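Local coordinates for reticulocyte binding protein (PDB 3FAW) that probably hydrolyses alpha-1,6-glucosidic linkages in pullulan and related branched glucans, as a pullulanase anchored to the streptococcal cell wall, at residues V592-I597 against H684-K689; L254-I259 against A476-M481; A738-D743 against Y768-K773. All blocks are in the same frame, centred on the assembly; numbering follows the deposited sequence.

Contact 1: V592-I597 against H684-K689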
loop_
_atom_site.group_PDB
_atom_site.type_symbol
_atom_site.label_atom_id
_atom_site.label_comp_id
_atom_site.label_asym_id
_atom_site.label_seq_id
_atom_site.Cartn_x
_atom_site.Cartn_y
_atom_site.Cartn_z
ATOM N N VAL A 592 20.671 -14.216 -24.979
ATOM C CA VAL A 592 20.617 -14.088 -26.440
ATOM C C VAL A 592 19.472 -13.206 -26.958
ATOM O O VAL A 592 19.500 -12.782 -28.115
ATOM C CB VAL A 592 20.496 -15.472 -27.124
ATOM C CG1 VAL A 592 21.656 -16.365 -26.726
ATOM C CG2 VAL A 592 19.160 -16.128 -26.787
ATOM N N ALA A 593 18.473 -12.933 -26.117
ATOM C CA ALA A 593 17.267 -12.220 -26.555
ATOM C C ALA A 593 17.012 -10.910 -25.792
ATOM O O ALA A 593 15.876 -10.433 -25.746
ATOM C CB ALA A 593 16.056 -13.140 -26.444
ATOM N N GLU A 594 18.065 -10.327 -25.219
ATOM C CA GLU A 594 17.960 -9.064 -24.474
ATOM C C GLU A 594 17.298 -7.948 -25.288
ATOM O O GLU A 594 16.460 -7.203 -24.773
ATOM C CB GLU A 594 19.350 -8.609 -24.001
ATOM C CG GLU A 594 19.411 -7.184 -23.432
ATOM C CD GLU A 594 20.690 -6.909 -22.652
ATOM O OE1 GLU A 594 21.745 -7.478 -23.006
ATOM O OE2 GLU A 594 20.638 -6.119 -21.687
ATOM N N GLU A 595 17.688 -7.841 -26.552
ATOM C CA GLU A 595 17.214 -6.781 -27.442
ATOM C C GLU A 595 15.711 -6.904 -27.742
ATOM O O GLU A 595 14.984 -5.910 -27.701
ATOM C CB GLU A 595 18.036 -6.808 -28.737
ATOM C CG GLU A 595 17.672 -5.760 -29.782
ATOM C CD GLU A 595 18.036 -4.347 -29.375
ATOM O OE1 GLU A 595 18.672 -4.161 -28.316
ATOM O OE2 GLU A 595 17.682 -3.417 -30.127
ATOM N N ASP A 596 15.257 -8.120 -28.027
ATOM C CA ASP A 596 13.847 -8.359 -28.307
ATOM C C ASP A 596 12.992 -8.076 -27.075
ATOM O O ASP A 596 11.954 -7.420 -27.163
ATOM C CB ASP A 596 13.630 -9.799 -28.778
ATOM C CG ASP A 596 12.209 -10.053 -29.242
ATOM O OD1 ASP A 596 11.757 -9.365 -30.181
ATOM O OD2 ASP A 596 11.545 -10.942 -28.668
ATOM N N ILE A 597 13.440 -8.574 -25.927
ATOM C CA ILE A 597 12.735 -8.376 -24.664
ATOM C C ILE A 597 12.516 -6.883 -24.394
ATOM O O ILE A 597 11.415 -6.482 -24.022
ATOM C CB ILE A 597 13.481 -9.054 -23.481
ATOM C CG1 ILE A 597 13.425 -10.583 -23.620
ATOM C CG2 ILE A 597 12.866 -8.639 -22.145
ATOM C CD1 ILE A 597 14.382 -11.328 -22.702
ATOM N N HIS A 684 26.113 -0.644 -20.728
ATOM C CA HIS A 684 24.761 -1.191 -20.877
ATOM C C HIS A 684 23.923 -0.346 -21.845
ATOM O O HIS A 684 23.012 0.369 -21.422
ATOM C CB HIS A 684 24.073 -1.274 -19.509
ATOM C CG HIS A 684 24.838 -2.064 -18.493
ATOM N ND1 HIS A 684 25.867 -1.523 -17.753
ATOM C CD2 HIS A 684 24.722 -3.352 -18.090
ATOM C CE1 HIS A 684 26.354 -2.445 -16.940
ATOM N NE2 HIS A 684 25.677 -3.563 -17.126
ATOM N N PRO A 685 24.222 -0.433 -23.155
ATOM C CA PRO A 685 23.542 0.388 -24.159
ATOM C C PRO A 685 22.051 0.070 -24.371
ATOM O O PRO A 685 21.286 0.974 -24.717
ATOM C CB PRO A 685 24.343 0.112 -25.438
ATOM C CG PRO A 685 24.937 -1.222 -25.230
ATOM C CD PRO A 685 25.237 -1.312 -23.767
ATOM N N ILE A 686 21.641 -1.183 -24.166
ATOM C CA ILE A 686 20.238 -1.580 -24.365
ATOM C C ILE A 686 19.302 -1.040 -23.264
ATOM O O ILE A 686 18.243 -0.479 -23.560
ATOM C CB ILE A 686 20.097 -3.119 -24.468
ATOM C CG1 ILE A 686 20.855 -3.637 -25.695
ATOM C CG2 ILE A 686 18.629 -3.528 -24.551
ATOM C CD1 ILE A 686 20.893 -5.150 -25.815
ATOM N N SER A 687 19.697 -1.211 -22.006
ATOM C CA SER A 687 18.897 -0.747 -20.870
ATOM C C SER A 687 18.880 0.779 -20.748
ATOM O O SER A 687 17.876 1.355 -20.332
ATOM C CB SER A 687 19.398 -1.378 -19.565
ATOM O OG SER A 687 20.735 -1.003 -19.292
ATOM N N THR A 688 19.984 1.428 -21.110
ATOM C CA THR A 688 20.052 2.892 -21.105
ATOM C C THR A 688 19.227 3.499 -22.251
ATOM O O THR A 688 18.634 4.567 -22.094
ATOM C CB THR A 688 21.515 3.418 -21.139
ATOM O OG1 THR A 688 22.228 2.862 -22.254
ATOM C CG2 THR A 688 22.237 3.055 -19.844
ATOM N N LYS A 689 19.181 2.815 -23.393
ATOM C CA LYS A 689 18.286 3.220 -24.487
ATOM C C LYS A 689 16.825 3.118 -24.056
ATOM O O LYS A 689 16.015 3.992 -24.365
ATOM C CB LYS A 689 18.518 2.364 -25.735
ATOM C CG LYS A 689 17.635 2.749 -26.929
ATOM C CD LYS A 689 18.092 2.053 -28.206
ATOM C CE LYS A 689 17.187 2.386 -29.376
ATOM N NZ LYS A 689 17.555 1.625 -30.599
HETATM O O HOH W 1 16.406 -1.152 -30.250
#
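The carboxylates of E594 and E595 are the flat groups here, and both meet the same aliphatic branch, that of I686. CD1 of I686 lies over one face of the E594 carboxylate, 3.6 Å from its CD, and continues onto the methylene before it, 3.5 Å from CG. E595 instead meets the isoleucine close to its carboxylate plane, OE1 standing 3.5 Å from CG1 of I686. The E594 chain reaches out extended, chi1 (170°) turning CG away from the backbone N, whereas E595 starts likewise but bends at chi2 (69°), which swings its carboxylate round to I686. Its other oxygen, OE2, accepts a bond from a water at 2.6 Å, and that water accepts from NZ of K689 at 3.0 Å. The two charged groups, 5.1 Å apart from E595 OE2 to K689 NZ, are water-bridged rather than in direct contact, while K689 also forms a salt bridge with D781. A methyl wedged between acids, with a bridging water beyond, exemplifies mixed apolar and polar contact at a protein surface. Helix 590-609, which leads into the last barrel strand, 614-618, here meets the start of helix 685-703, with H684 at its N-cap position; I597 packs onto helix 578-586.

Contact 2: L254-I259 against A476-M481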
loop_
_atom_site.group_PDB
_atom_site.type_symbol
_atom_site.label_atom_id
_atom_site.label_comp_id
_atom_site.label_asym_id
_atom_site.label_seq_id
_atom_site.Cartn_x
_atom_site.Cartn_y
_atom_site.Cartn_z
ATOM N N LEU A 254 9.004 23.095 6.066
ATOM C CA LEU A 254 8.469 21.972 5.302
ATOM C C LEU A 254 7.057 22.307 4.827
ATOM O O LEU A 254 6.222 22.758 5.612
ATOM C CB LEU A 254 8.460 20.693 6.149
ATOM C CG LEU A 254 8.167 19.373 5.429
ATOM C CD1 LEU A 254 9.314 18.972 4.503
ATOM C CD2 LEU A 254 7.880 18.271 6.447
ATOM N N SER A 255 6.810 22.102 3.536
ATOM C CA SER A 255 5.531 22.447 2.918
ATOM C C SER A 255 5.124 21.344 1.963
ATOM O O SER A 255 5.933 20.491 1.618
ATOM C CB SER A 255 5.645 23.762 2.142
ATOM O OG SER A 255 6.277 24.773 2.912
ATOM N N PHE A 256 3.873 21.376 1.517
ATOM C CA PHE A 256 3.398 20.422 0.517
ATOM C C PHE A 256 4.030 20.682 -0.844
ATOM O O PHE A 256 4.613 21.745 -1.082
ATOM C CB PHE A 256 1.873 20.452 0.421
ATOM C CG PHE A 256 1.195 19.962 1.662
ATOM C CD1 PHE A 256 1.225 18.613 1.992
ATOM C CD2 PHE A 256 0.552 20.847 2.517
ATOM C CE1 PHE A 256 0.609 18.147 3.147
ATOM C CE2 PHE A 256 -0.064 20.393 3.677
ATOM C CZ PHE A 256 -0.036 19.038 3.992
ATOM N N ALA A 257 3.913 19.702 -1.732
ATOM C CA ALA A 257 4.569 19.769 -3.035
ATOM C C ALA A 257 4.069 20.942 -3.874
ATOM O O ALA A 257 2.942 21.407 -3.702
ATOM C CB ALA A 257 4.371 18.466 -3.795
ATOM N N LYS A 258 4.930 21.417 -4.769
ATOM C CA LYS A 258 4.546 22.372 -5.804
ATOM C C LYS A 258 4.888 21.758 -7.164
ATOM O O LYS A 258 5.952 22.008 -7.732
ATOM C CB LYS A 258 5.252 23.716 -5.595
ATOM C CG LYS A 258 4.925 24.371 -4.250
ATOM C CD LYS A 258 5.629 25.713 -4.087
ATOM C CE LYS A 258 5.465 26.270 -2.675
ATOM N NZ LYS A 258 6.170 25.457 -1.647
ATOM N N ILE A 259 3.968 20.934 -7.660
ATOM C CA ILE A 259 4.143 20.217 -8.923
ATOM C C ILE A 259 3.596 21.090 -10.055
ATOM O O ILE A 259 2.440 21.513 -10.012
ATOM C CB ILE A 259 3.385 18.861 -8.919
ATOM C CG1 ILE A 259 3.702 18.046 -7.657
ATOM C CG2 ILE A 259 3.737 18.047 -10.157
ATOM C CD1 ILE A 259 2.846 16.811 -7.503
ATOM N N ALA A 476 -8.701 17.992 3.350
ATOM C CA ALA A 476 -8.937 19.236 4.088
ATOM C C ALA A 476 -7.629 19.901 4.517
ATOM O O ALA A 476 -7.525 21.122 4.504
ATOM C CB ALA A 476 -9.831 18.987 5.302
ATOM N N ILE A 477 -6.633 19.098 4.885
ATOM C CA ILE A 477 -5.303 19.620 5.228
ATOM C C ILE A 477 -4.547 20.043 3.967
ATOM O O ILE A 477 -4.009 21.152 3.903
ATOM C CB ILE A 477 -4.453 18.575 5.986
ATOM C CG1 ILE A 477 -5.120 18.186 7.309
ATOM C CG2 ILE A 477 -3.048 19.117 6.257
ATOM C CD1 ILE A 477 -4.528 16.939 7.949
ATOM N N ASN A 478 -4.521 19.145 2.980
ATOM C CA ASN A 478 -3.799 19.326 1.714
ATOM C C ASN A 478 -4.767 19.211 0.526
ATOM O O ASN A 478 -5.080 18.099 0.092
ATOM C CB ASN A 478 -2.696 18.263 1.603
ATOM C CG ASN A 478 -1.927 18.325 0.289
ATOM O OD1 ASN A 478 -2.107 19.237 -0.522
ATOM N ND2 ASN A 478 -1.064 17.338 0.071
ATOM N N PRO A 479 -5.225 20.357 -0.018
ATOM C CA PRO A 479 -6.147 20.397 -1.160
ATOM C C PRO A 479 -5.713 19.596 -2.397
ATOM O O PRO A 479 -6.569 19.184 -3.180
ATOM C CB PRO A 479 -6.200 21.891 -1.514
ATOM C CG PRO A 479 -5.877 22.587 -0.265
ATOM C CD PRO A 479 -4.883 21.716 0.444
ATOM N N ASN A 480 -4.404 19.401 -2.577
ATOM C CA ASN A 480 -3.865 18.637 -3.709
ATOM C C ASN A 480 -3.683 17.136 -3.425
ATOM O O ASN A 480 -3.129 16.405 -4.251
ATOM C CB ASN A 480 -2.530 19.242 -4.160
ATOM C CG ASN A 480 -2.688 20.620 -4.797
ATOM O OD1 ASN A 480 -1.810 21.476 -4.671
ATOM N ND2 ASN A 480 -3.799 20.836 -5.487
ATOM N N MET A 481 -4.160 16.682 -2.269
ATOM C CA MET A 481 -4.049 15.277 -1.855
ATOM C C MET A 481 -4.558 14.315 -2.927
ATOM O O MET A 481 -5.615 14.535 -3.531
ATOM C CB MET A 481 -4.838 15.074 -0.555
ATOM C CG MET A 481 -4.985 13.635 -0.066
ATOM S SD MET A 481 -3.440 12.878 0.460
ATOM C CE MET A 481 -2.760 14.137 1.542
HETATM O O HOH W 2 0.385 20.678 -3.022
#
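F256 and N478 bury the most surface in this contact, and I477 adds a smaller patch. The asparagine lies across one face of the phenylalanine ring: CB sits 3.7 Å from the ring centroid and 15° off its normal, a CH-pi contact, and the amide plane is tilted only 24° from the ring. CG of N478 stands anti to the backbone N (chi1 177°), which puts the amide over the ring and brings ND2 to 3.2 Å from CD1 of F256. I477 contributes its CG2 methyl, 3.8 Å from CZ of F256. N478 OD1 accepts from N480 N at 3.1 Å in an Asx turn, the donor standing above the carbonyl plane, within a type I turn closed by M481 N to N478 O. A water donates to both A257 O and N480 OD1. The turn links helix 464-477 to barrel strand 482-485, while the loop holding F256 runs toward the first barrel strand, 269-273, and is tied by A257 N to D452. The chemistry is that of a stacked amide: OD1 is engaged by the turn and ND2 weakly by V451 O, so these bonds restrain the amide's rotation, and its face packs on the ring, probably mainly by dispersion.

Contact 3: A738-D743 against Y768-K773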
loop_
_atom_site.group_PDB
_atom_site.type_symbol
_atom_site.label_atom_id
_atom_site.label_comp_id
_atom_site.label_asym_id
_atom_site.label_seq_id
_atom_site.Cartn_x
_atom_site.Cartn_y
_atom_site.Cartn_z
ATOM N N ALA A 738 -3.885 0.900 -32.923
ATOM C CA ALA A 738 -3.606 2.322 -33.126
ATOM C C ALA A 738 -4.791 3.155 -32.665
ATOM O O ALA A 738 -5.939 2.783 -32.900
ATOM C CB ALA A 738 -3.297 2.605 -34.588
ATOM N N TYR A 739 -4.507 4.276 -32.009
ATOM C CA TYR A 739 -5.556 5.171 -31.518
ATOM C C TYR A 739 -5.160 6.635 -31.596
ATOM O O TYR A 739 -3.983 6.979 -31.528
ATOM C CB TYR A 739 -5.967 4.828 -30.081
ATOM C CG TYR A 739 -4.825 4.574 -29.124
ATOM C CD1 TYR A 739 -4.368 5.569 -28.257
ATOM C CD2 TYR A 739 -4.217 3.325 -29.068
ATOM C CE1 TYR A 739 -3.326 5.320 -27.367
ATOM C CE2 TYR A 739 -3.182 3.072 -28.195
ATOM C CZ TYR A 739 -2.741 4.062 -27.342
ATOM O OH TYR A 739 -1.707 3.776 -26.477
ATOM N N GLN A 740 -6.173 7.484 -31.729
ATOM C CA GLN A 740 -5.980 8.921 -31.847
ATOM C C GLN A 740 -6.653 9.653 -30.692
ATOM O O GLN A 740 -7.774 9.326 -30.302
ATOM C CB GLN A 740 -6.560 9.418 -33.167
ATOM C CG GLN A 740 -6.151 10.842 -33.526
ATOM C CD GLN A 740 -6.907 11.360 -34.730
ATOM O OE1 GLN A 740 -6.238 11.399 -35.870
ATOM N NE2 GLN A 740 -8.083 11.717 -34.635
ATOM N N THR A 741 -5.952 10.642 -30.149
ATOM C CA THR A 741 -6.517 11.540 -29.153
ATOM C C THR A 741 -6.237 12.989 -29.557
ATOM O O THR A 741 -5.331 13.261 -30.347
ATOM C CB THR A 741 -5.970 11.243 -27.733
ATOM O OG1 THR A 741 -6.539 12.168 -26.798
ATOM C CG2 THR A 741 -4.446 11.337 -27.691
ATOM N N ILE A 742 -7.040 13.903 -29.022
ATOM C CA ILE A 742 -6.946 15.327 -29.337
ATOM C C ILE A 742 -6.920 16.092 -28.019
ATOM O O ILE A 742 -7.634 15.731 -27.083
ATOM C CB ILE A 742 -8.163 15.811 -30.173
ATOM C CG1 ILE A 742 -8.525 14.793 -31.265
ATOM C CG2 ILE A 742 -7.878 17.178 -30.782
ATOM C CD1 ILE A 742 -9.760 15.157 -32.071
ATOM N N ASP A 743 -6.100 17.134 -27.932
ATOM C CA ASP A 743 -6.027 17.921 -26.696
ATOM C C ASP A 743 -6.893 19.181 -26.775
ATOM O O ASP A 743 -7.519 19.453 -27.806
ATOM C CB ASP A 743 -4.568 18.227 -26.313
ATOM C CG ASP A 743 -3.907 19.257 -27.205
ATOM O OD1 ASP A 743 -4.562 19.800 -28.118
ATOM O OD2 ASP A 743 -2.707 19.525 -26.978
ATOM N N TYR A 768 -8.589 9.064 -41.387
ATOM C CA TYR A 768 -7.336 9.390 -40.682
ATOM C C TYR A 768 -6.175 9.799 -41.603
ATOM O O TYR A 768 -5.023 9.843 -41.161
ATOM C CB TYR A 768 -6.923 8.210 -39.788
ATOM C CG TYR A 768 -7.864 7.991 -38.621
ATOM C CD1 TYR A 768 -7.877 8.871 -37.540
ATOM C CD2 TYR A 768 -8.743 6.910 -38.595
ATOM C CE1 TYR A 768 -8.741 8.681 -36.463
ATOM C CE2 TYR A 768 -9.614 6.712 -37.522
ATOM C CZ TYR A 768 -9.608 7.603 -36.462
ATOM O OH TYR A 768 -10.462 7.419 -35.401
ATOM N N LYS A 769 -6.480 10.123 -42.862
ATOM C CA LYS A 769 -5.453 10.483 -43.857
ATOM C C LYS A 769 -4.658 11.733 -43.470
ATOM O O LYS A 769 -3.497 11.881 -43.851
ATOM C CB LYS A 769 -6.075 10.689 -45.250
ATOM C CG LYS A 769 -7.016 11.888 -45.360
ATOM C CD LYS A 769 -7.555 12.058 -46.770
ATOM C CE LYS A 769 -8.369 13.335 -46.894
ATOM N NZ LYS A 769 -8.873 13.556 -48.281
ATOM N N HIS A 770 -5.295 12.627 -42.718
ATOM C CA HIS A 770 -4.652 13.848 -42.221
ATOM C C HIS A 770 -3.391 13.580 -41.381
ATOM O O HIS A 770 -2.544 14.462 -41.236
ATOM C CB HIS A 770 -5.655 14.665 -41.400
ATOM C CG HIS A 770 -6.124 13.976 -40.157
ATOM N ND1 HIS A 770 -5.572 14.223 -38.920
ATOM C CD2 HIS A 770 -7.083 13.039 -39.960
ATOM C CE1 HIS A 770 -6.172 13.474 -38.014
ATOM N NE2 HIS A 770 -7.093 12.745 -38.619
ATOM N N LEU A 771 -3.275 12.371 -40.833
ATOM C CA LEU A 771 -2.114 11.981 -40.030
ATOM C C LEU A 771 -0.828 11.846 -40.848
ATOM O O LEU A 771 0.269 11.957 -40.300
ATOM C CB LEU A 771 -2.390 10.663 -39.296
ATOM C CG LEU A 771 -3.519 10.665 -38.263
ATOM C CD1 LEU A 771 -3.694 9.264 -37.674
ATOM C CD2 LEU A 771 -3.251 11.689 -37.165
ATOM N N LEU A 772 -0.959 11.613 -42.154
ATOM C CA LEU A 772 0.205 11.492 -43.041
ATOM C C LEU A 772 0.974 12.812 -43.202
ATOM O O LEU A 772 2.124 12.806 -43.635
ATOM C CB LEU A 772 -0.220 10.960 -44.418
ATOM C CG LEU A 772 -0.758 9.526 -44.438
ATOM C CD1 LEU A 772 -1.537 9.259 -45.714
ATOM C CD2 LEU A 772 0.373 8.516 -44.271
ATOM N N LYS A 773 0.334 13.930 -42.853
ATOM C CA LYS A 773 0.963 15.257 -42.908
ATOM C C LYS A 773 1.634 15.656 -41.591
ATOM O O LYS A 773 2.225 16.732 -41.497
ATOM C CB LYS A 773 -0.082 16.317 -43.272
ATOM C CG LYS A 773 -0.789 16.095 -44.610
ATOM C CD LYS A 773 0.131 16.304 -45.812
ATOM C CE LYS A 773 0.598 17.747 -45.946
ATOM N NZ LYS A 773 1.244 18.003 -47.262
#
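Q740 reaches Y768, H770 and L771 through a nearly straight chain, its CG set opposite the backbone N (chi1 -168°) and chi2 also extended, which carries its amide off strand 736-742. From the other side H770 takes the less common chi1 of 64°, its CG lying between the backbone N and the carbonyl carbon, and this points the imidazole back at the glutamine. The setting is the C-terminal antiparallel beta domain, the SpuA C-terminal region, where a short 3-10 segment, 769-773, packs against a sheet face. The amide of Q740 comes to the edges of both rings. Its plane stands 78° from that of Y768, with NE2 of Q740 at 3.6 Å from CE1 of the tyrosine. L771 brings CD2 to 3.3 Å from OE1 of Q740, so an aliphatic branch closes in on the amide oxygen as well. S720, on the neighbouring strand 720-721, ties both partners to the sheet: its backbone bonds to that of Q740 and its hydroxyl to Y768 OH. L771 in turn rests on A750 of strand 748-754. This example illustrates how a buried amide can pack against ring edges and a leucine methyl. At its tightest point OE1 of Q740 lies 3.0 Å from the ring carbon CE1 of H770, while NE2 of that ring, at 3.2 Å, meets the same oxygen at an angle too poor for a hydrogen bond.

How the contacts relate
Contact 2 closes first along the chain, then contact 1, then contact 3. Centres of contacts 1 and 2 lie 39 Å apart, those of 2 and 3 37 Å, and those of 1 and 3 30 Å; nearest atoms are never closer than about 17 Å, between contacts 1 and 3. Contact 2 joins loops that lead into strands of the eight-stranded parallel barrel, and contact 1 packs helix 590-609, before the eighth strand, against helix 685-703, which follows the barrel strands. Contact 3 belongs to the five-stranded antiparallel sheet beyond that helix. The three are thus separate local packings, at the barrel's loops, between helices at its surface and inside the C-terminal domain, none touching another.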